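Local coordinates for DNA repair and telomere maintenance protein nbs1 (Schizosaccharomyces pombe, PDB 3I0N) that serves as the phosphoprotein-binding adaptor of the MRN complex in double-strand break repair and telomere maintenance, here seen as its N-terminal FHA/BRCT-repeat part, at residues 273-278 and 291-296. Numbering follows the deposited sequence.
Sequences LNNAVY and CLTIEQ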
# COMPACT_ATOMS: atom_id res chain seq x y z
N LEU A 273 -16.65 14.64 16.97
CA LEU A 273 -16.96 13.61 17.95
C LEU A 273 -16.81 12.23 17.34
O LEU A 273 -16.92 12.07 16.12
CB LEU A 273 -18.39 13.78 18.45
CG LEU A 273 -18.76 15.04 19.25
CD1 LEU A 273 -20.26 15.09 19.45
CD2 LEU A 273 -18.04 15.09 20.59
N ASN A 274 -16.55 11.25 18.19
CA ASN A 274 -16.57 9.85 17.78
C ASN A 274 -18.00 9.39 17.57
O ASN A 274 -18.94 10.03 18.04
CB ASN A 274 -15.89 8.96 18.82
CG ASN A 274 -14.42 9.30 19.02
OD1 ASN A 274 -13.87 9.05 20.09
ND2 ASN A 274 -13.78 9.85 17.99
N ASN A 275 -18.16 8.26 16.89
CA ASN A 275 -19.48 7.73 16.58
C ASN A 275 -20.31 7.38 17.82
O ASN A 275 -21.53 7.54 17.81
CB ASN A 275 -19.36 6.51 15.65
CG ASN A 275 -18.72 6.85 14.31
OD1 ASN A 275 -18.40 5.95 13.53
ND2 ASN A 275 -18.53 8.14 14.04
N ALA A 276 -19.64 6.93 18.88
CA ALA A 276 -20.33 6.53 20.11
C ALA A 276 -20.85 7.72 20.91
O ALA A 276 -21.98 7.70 21.40
CB ALA A 276 -19.42 5.66 20.98
N VAL A 277 -20.01 8.75 21.02
CA VAL A 277 -20.37 9.96 21.77
C VAL A 277 -21.31 10.88 20.97
O VAL A 277 -21.93 11.79 21.54
CB VAL A 277 -19.09 10.69 22.29
CG1 VAL A 277 -18.37 11.42 21.17
CG2 VAL A 277 -19.42 11.63 23.44
N TYR A 278 -21.43 10.63 19.67
CA TYR A 278 -22.38 11.36 18.82
C TYR A 278 -23.79 10.75 18.88
O TYR A 278 -24.78 11.48 18.99
CB TYR A 278 -21.90 11.41 17.37
CG TYR A 278 -22.73 12.32 16.48
CD1 TYR A 278 -22.39 13.66 16.33
CD2 TYR A 278 -23.85 11.84 15.79
CE1 TYR A 278 -23.14 14.51 15.52
CE2 TYR A 278 -24.61 12.68 14.98
CZ TYR A 278 -24.25 14.01 14.85
OH TYR A 278 -24.98 14.86 14.05
N CYS A 291 -21.20 20.22 16.08
CA CYS A 291 -20.65 18.90 16.37
C CYS A 291 -20.97 17.92 15.25
O CYS A 291 -22.11 17.83 14.80
CB CYS A 291 -21.20 18.36 17.70
SG CYS A 291 -20.76 19.31 19.17
N LEU A 292 -19.95 17.19 14.80
CA LEU A 292 -20.12 16.16 13.77
C LEU A 292 -19.08 15.03 13.82
O LEU A 292 -18.07 15.13 14.52
CB LEU A 292 -20.14 16.77 12.36
CG LEU A 292 -19.12 17.80 11.84
CD1 LEU A 292 -17.70 17.60 12.33
CD2 LEU A 292 -19.16 17.81 10.33
N THR A 293 -19.35 13.96 13.07
CA THR A 293 -18.43 12.83 12.99
C THR A 293 -17.47 13.03 11.81
O THR A 293 -17.65 13.94 11.00
CB THR A 293 -19.20 11.50 12.84
OG1 THR A 293 -19.99 11.52 11.65
CG2 THR A 293 -20.12 11.27 14.03
N ILE A 294 -16.45 12.17 11.73
CA ILE A 294 -15.53 12.14 10.59
C ILE A 294 -16.27 11.82 9.30
O ILE A 294 -16.00 12.41 8.25
CB ILE A 294 -14.38 11.11 10.78
CG1 ILE A 294 -13.69 11.30 12.12
CG2 ILE A 294 -13.34 11.23 9.64
CD1 ILE A 294 -12.78 12.50 12.15
N GLU A 295 -17.21 10.87 9.40
CA GLU A 295 -18.04 10.46 8.27
C GLU A 295 -18.78 11.67 7.70
O GLU A 295 -18.77 11.89 6.49
CB GLU A 295 -19.05 9.39 8.70
CG GLU A 295 -18.43 8.02 8.99
CD GLU A 295 -17.67 7.96 10.31
OE1 GLU A 295 -18.07 8.64 11.29
OE2 GLU A 295 -16.65 7.22 10.37
N GLN A 296 -19.40 12.44 8.59
CA GLN A 296 -20.16 13.63 8.19
C GLN A 296 -19.25 14.73 7.64
O GLN A 296 -19.60 15.38 6.66
CB GLN A 296 -21.04 14.15 9.34
CG GLN A 296 -22.12 13.16 9.78
CD GLN A 296 -22.86 13.60 11.03
OE1 GLN A 296 -22.27 14.09 11.99
NE2 GLN A 296 -24.18 13.43 11.01
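Tyr278 presents its ring to three residues of 291-296: the Cys291 carbonyl O lies in plane at the edge, 3.5 Å from CE1; the Thr293 methyl CG2 makes an off-centre CH-pi contact, 4.2 Å from the ring centroid; and the Gln296 amide, turned nearly perpendicular to the ring, meets the hydroxyl end. This is the second BRCT domain, where two neighbouring strands of the parallel sheet, 270-272 and 290-292, each run into a helix. The tyrosine reaches across because CG stands anti to the backbone N (chi1 -171°). Gln296 NE2 gives its OH a weak hydrogen bond of 3.5 Å, while OE1 of the same amide accepts from Thr293 N at 3.1 Å. Gln296 N in turn donates to Thr293 OG1, completing a capping box at the start of helix 294-297. Cutting Tyr278 back to an alanine would probably leave the Thr293 methyl without the ring it packs against and Gln296 NE2 without its weak hydroxyl acceptor. Back at the strand ends, Leu273 N bonds to Leu292 O at 2.9 Å, carrying on from the pairing of Leu292 with Val271, and Leu273 CD1 packs on Cys291 CB. Beyond Thr293, Asn275 and Glu295 approach from opposite directions, their amide and carboxylate planes 69° apart; Asn275 ND2 donates to the syn side of Glu295 OE1 at 2.8 Å, 31° out of the carboxylate plane.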